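Local coordinates for protein photosystem II stability/assembly factor HCF136, chloroplastic (Cyanidioschyzon merolae, PDB 5OJ3) that probably serves photosystem II biogenesis, being required for an early assembly intermediate that contains D2 and cytochrome b559, at residues 300-310 with 346-356. Residues are numbered along the deposited sequence; the frame is centred on the assembly and turned at random.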
loop_
_atom_site.group_PDB
_atom_site.type_symbol
_atom_site.label_atom_id
_atom_site.label_comp_id
_atom_site.label_asym_id
_atom_site.label_seq_id
_atom_site.Cartn_x
_atom_site.Cartn_y
_atom_site.Cartn_z
ATOM N N SER A 300 -3.850 17.896 -10.904
ATOM C CA SER A 300 -3.013 17.750 -12.084
ATOM C C SER A 300 -3.642 16.770 -13.066
ATOM O O SER A 300 -4.310 15.807 -12.679
ATOM C CB SER A 300 -1.608 17.278 -11.700
ATOM O OG SER A 300 -1.649 16.034 -11.024
ATOM N N ASP A 301 -3.411 17.023 -14.350
ATOM C CA ASP A 301 -4.049 16.277 -15.423
ATOM C C ASP A 301 -3.280 15.023 -15.810
ATOM O O ASP A 301 -3.675 14.339 -16.758
ATOM C CB ASP A 301 -4.226 17.175 -16.653
ATOM C CG ASP A 301 -5.220 18.293 -16.418
ATOM O OD1 ASP A 301 -6.335 18.005 -15.930
ATOM O OD2 ASP A 301 -4.890 19.460 -16.717
ATOM N N PHE A 302 -2.193 14.712 -15.112
ATOM C CA PHE A 302 -1.371 13.574 -15.482
ATOM C C PHE A 302 -0.503 13.167 -14.301
ATOM O O PHE A 302 -0.212 13.980 -13.420
ATOM C CB PHE A 302 -0.500 13.924 -16.697
ATOM C CG PHE A 302 0.319 15.185 -16.521
ATOM C CD1 PHE A 302 -0.086 16.378 -17.093
ATOM C CD2 PHE A 302 1.462 15.182 -15.731
ATOM C CE1 PHE A 302 0.655 17.536 -16.917
ATOM C CE2 PHE A 302 2.206 16.334 -15.557
ATOM C CZ PHE A 302 1.800 17.512 -16.148
ATOM N N TRP A 303 -0.106 11.896 -14.287
ATOM C CA TRP A 303 0.956 11.483 -13.384
ATOM C C TRP A 303 2.255 12.161 -13.804
ATOM O O TRP A 303 2.505 12.395 -14.990
ATOM C CB TRP A 303 1.140 9.964 -13.391
ATOM C CG TRP A 303 0.027 9.162 -12.778
ATOM C CD1 TRP A 303 -1.183 8.871 -13.337
ATOM C CD2 TRP A 303 0.044 8.513 -11.498
ATOM N NE1 TRP A 303 -1.927 8.096 -12.477
ATOM C CE2 TRP A 303 -1.196 7.863 -11.342
ATOM C CE3 TRP A 303 0.985 8.426 -10.468
ATOM C CZ2 TRP A 303 -1.519 7.137 -10.197
ATOM C CZ3 TRP A 303 0.662 7.706 -9.331
ATOM C CH2 TRP A 303 -0.578 7.070 -9.205
ATOM N N THR A 304 3.095 12.463 -12.822
ATOM C CA THR A 304 4.385 13.061 -13.109
ATOM C C THR A 304 5.453 11.995 -12.955
ATOM O O THR A 304 5.552 11.384 -11.879
ATOM C CB THR A 304 4.659 14.235 -12.174
ATOM O OG1 THR A 304 3.604 15.199 -12.298
ATOM C CG2 THR A 304 5.978 14.906 -12.535
ATOM N N PRO A 305 6.249 11.717 -13.988
ATOM C CA PRO A 305 7.282 10.680 -13.875
ATOM C C PRO A 305 8.615 11.232 -13.394
ATOM O O PRO A 305 9.032 12.335 -13.750
ATOM C CB PRO A 305 7.391 10.154 -15.312
ATOM C CG PRO A 305 7.017 11.322 -16.161
ATOM C CD PRO A 305 6.123 12.234 -15.361
ATOM N N HIS A 306 9.295 10.430 -12.576
ATOM C CA HIS A 306 10.545 10.818 -11.937
ATOM C C HIS A 306 11.605 9.746 -12.146
ATOM O O HIS A 306 11.328 8.554 -11.985
ATOM C CB HIS A 306 10.326 11.070 -10.443
ATOM C CG HIS A 306 9.175 11.980 -10.153
ATOM N ND1 HIS A 306 9.336 13.330 -9.930
ATOM C CD2 HIS A 306 7.847 11.736 -10.046
ATOM C CE1 HIS A 306 8.158 13.882 -9.704
ATOM N NE2 HIS A 306 7.237 12.936 -9.769
ATOM N N ALA A 307 12.812 10.172 -12.506
ATOM C CA ALA A 307 13.914 9.241 -12.704
ATOM C C ALA A 307 14.366 8.637 -11.380
ATOM O O ALA A 307 14.423 9.319 -10.351
ATOM C CB ALA A 307 15.088 9.943 -13.385
ATOM N N ARG A 308 14.663 7.341 -11.405
ATOM C CA ARG A 308 15.200 6.683 -10.229
ATOM C C ARG A 308 16.618 7.173 -9.953
ATOM O O ARG A 308 17.294 7.747 -10.812
ATOM C CB ARG A 308 15.154 5.160 -10.405
ATOM C CG ARG A 308 15.890 4.612 -11.628
ATOM C CD ARG A 308 15.828 3.085 -11.663
ATOM N NE ARG A 308 15.929 2.558 -13.022
ATOM C CZ ARG A 308 17.071 2.251 -13.627
ATOM N NH1 ARG A 308 18.223 2.411 -12.991
ATOM N NH2 ARG A 308 17.062 1.782 -14.867
ATOM N N SER A 309 17.065 6.931 -8.725
ATOM C CA SER A 309 18.350 7.409 -8.239
ATOM C C SER A 309 19.341 6.272 -8.056
ATOM O O SER A 309 20.304 6.406 -7.302
ATOM C CB SER A 309 18.176 8.167 -6.925
ATOM O OG SER A 309 17.598 7.335 -5.935
ATOM N N THR A 310 19.137 5.158 -8.738
ATOM C CA THR A 310 19.959 3.993 -8.488
ATOM C C THR A 310 20.592 3.443 -9.747
ATOM O O THR A 310 20.155 3.694 -10.873
ATOM C CB THR A 310 19.160 2.853 -7.844
ATOM O OG1 THR A 310 17.916 2.659 -8.560
ATOM C CG2 THR A 310 18.897 3.173 -6.390
ATOM N N LEU A 346 6.142 17.080 -5.592
ATOM C CA LEU A 346 5.877 15.931 -6.454
ATOM C C LEU A 346 5.444 16.320 -7.859
ATOM O O LEU A 346 5.250 15.424 -8.689
ATOM C CB LEU A 346 4.806 15.034 -5.832
ATOM C CG LEU A 346 4.865 14.740 -4.335
ATOM C CD1 LEU A 346 3.538 14.163 -3.864
ATOM C CD2 LEU A 346 6.007 13.790 -4.022
ATOM N N ASN A 347 5.283 17.611 -8.152
ATOM C CA ASN A 347 5.037 18.061 -9.514
ATOM C C ASN A 347 6.298 18.525 -10.220
ATOM O O ASN A 347 6.285 18.665 -11.448
ATOM C CB ASN A 347 4.017 19.205 -9.521
ATOM C CG ASN A 347 2.622 18.738 -9.200
ATOM O OD1 ASN A 347 2.086 19.056 -8.141
ATOM N ND2 ASN A 347 2.023 17.977 -10.107
ATOM N N SER A 348 7.379 18.760 -9.484
ATOM C CA SER A 348 8.614 19.230 -10.088
ATOM C C SER A 348 9.306 18.084 -10.814
ATOM O O SER A 348 9.404 16.969 -10.293
ATOM C CB SER A 348 9.539 19.819 -9.021
ATOM O OG SER A 348 10.698 20.391 -9.605
ATOM N N THR A 349 9.777 18.370 -12.025
ATOM C CA THR A 349 10.473 17.397 -12.854
ATOM C C THR A 349 11.958 17.316 -12.523
ATOM O O THR A 349 12.691 16.578 -13.194
ATOM C CB THR A 349 10.289 17.734 -14.340
ATOM O OG1 THR A 349 11.228 16.987 -15.123
ATOM C CG2 THR A 349 10.493 19.214 -14.569
ATOM N N GLU A 350 12.405 18.045 -11.502
ATOM C CA GLU A 350 13.817 18.155 -11.158
ATOM C C GLU A 350 14.144 16.990 -10.226
ATOM O O GLU A 350 13.666 16.953 -9.088
ATOM C CB GLU A 350 14.097 19.496 -10.485
ATOM C CG GLU A 350 14.127 20.727 -11.413
ATOM C CD GLU A 350 15.111 20.641 -12.574
ATOM O OE1 GLU A 350 16.129 19.925 -12.463
ATOM O OE2 GLU A 350 14.865 21.314 -13.600
ATOM N N THR A 351 14.954 16.047 -10.713
ATOM C CA THR A 351 15.081 14.703 -10.141
ATOM C C THR A 351 15.181 14.691 -8.616
ATOM O O THR A 351 16.056 15.333 -8.028
ATOM C CB THR A 351 16.293 13.991 -10.753
ATOM O OG1 THR A 351 17.503 14.570 -10.254
ATOM C CG2 THR A 351 16.265 14.102 -12.273
ATOM N N ILE A 352 14.256 13.960 -7.995
ATOM C CA ILE A 352 14.196 13.770 -6.547
ATOM C C ILE A 352 15.358 12.900 -6.078
ATOM O O ILE A 352 15.531 11.767 -6.543
ATOM C CB ILE A 352 12.853 13.154 -6.139
ATOM C CG1 ILE A 352 11.700 13.871 -6.847
ATOM C CG2 ILE A 352 12.687 13.192 -4.628
ATOM C CD1 ILE A 352 10.330 13.471 -6.347
ATOM N N ALA A 353 16.157 13.426 -5.153
ATOM C CA ALA A 353 17.355 12.744 -4.670
ATOM C C ALA A 353 17.030 11.966 -3.398
ATOM O O ALA A 353 16.532 12.541 -2.424
ATOM C CB ALA A 353 18.477 13.748 -4.408
ATOM N N PHE A 354 17.309 10.663 -3.407
ATOM C CA PHE A 354 17.151 9.827 -2.224
ATOM C C PHE A 354 18.493 9.667 -1.527
ATOM O O PHE A 354 19.530 9.531 -2.180
ATOM C CB PHE A 354 16.605 8.432 -2.553
ATOM C CG PHE A 354 15.179 8.417 -3.025
ATOM C CD1 PHE A 354 14.783 9.122 -4.146
ATOM C CD2 PHE A 354 14.221 7.719 -2.308
ATOM C CE1 PHE A 354 13.468 9.099 -4.567
ATOM C CE2 PHE A 354 12.904 7.697 -2.720
ATOM C CZ PHE A 354 12.526 8.388 -3.849
ATOM N N ASP A 355 18.465 9.677 -0.199
ATOM C CA ASP A 355 19.654 9.413 0.602
ATOM C C ASP A 355 19.692 7.922 0.915
ATOM O O ASP A 355 18.848 7.418 1.663
ATOM C CB ASP A 355 19.641 10.246 1.882
ATOM C CG ASP A 355 19.758 11.734 1.612
ATOM O OD1 ASP A 355 20.241 12.108 0.522
ATOM O OD2 ASP A 355 19.361 12.528 2.491
ATOM N N MET A 356 20.673 7.221 0.355
ATOM C CA MET A 356 20.743 5.775 0.506
ATOM C C MET A 356 21.250 5.397 1.891
ATOM O O MET A 356 22.066 6.095 2.499
ATOM C CB MET A 356 21.637 5.153 -0.570
ATOM C CG MET A 356 21.196 5.451 -1.990
ATOM S SD MET A 356 19.597 4.669 -2.304
ATOM C CE MET A 356 18.969 5.664 -3.646
#
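With CG of H306 beside its backbone N (chi1 -50°) and CG1 of I352 likewise beside its own (chi1 -46°), the imidazole and the isoleucine tip are brought together between strand 304-307 and the loop 346-353. CD1 of I352 makes an off-centre CH-pi contact, 4.1 Å from the centroid of the H306 ring. Two carbonyls approach the edge of this ring: S348 O lies 3.4 Å from H306 CE1, and L346 O stands 3.4 Å from H306 NE2. NE2 is hydrogen-bonded to the hydroxyl of T295, and F293 meets the ring with its plane nearly parallel; both belong to strand 292-296 of the same blade. Two residues before H306, T304 has its CB 3.7 Å from L346 O, while its side chain crosses that of N347 at about a right angle. At the other end, S309 OG rests 3.7 Å from F354 CB, and the chain of M356, bent at chi2 (-66°), sets its CE 3.7 Å from CG2 of T310. Replacing H306 by alanine removes the ring, which would probably leave I352 CD1 without its CH-pi partner and the T295 hydroxyl without its imidazole mate. Methyl groups, hydroxyls, an amide and backbone carbonyls thus make a mixed surface, joined by packing and not by strand pairing, where two propeller blades meet through outermost strands 304-307 and 354-356 and the loop before the latter, without sharing a sheet.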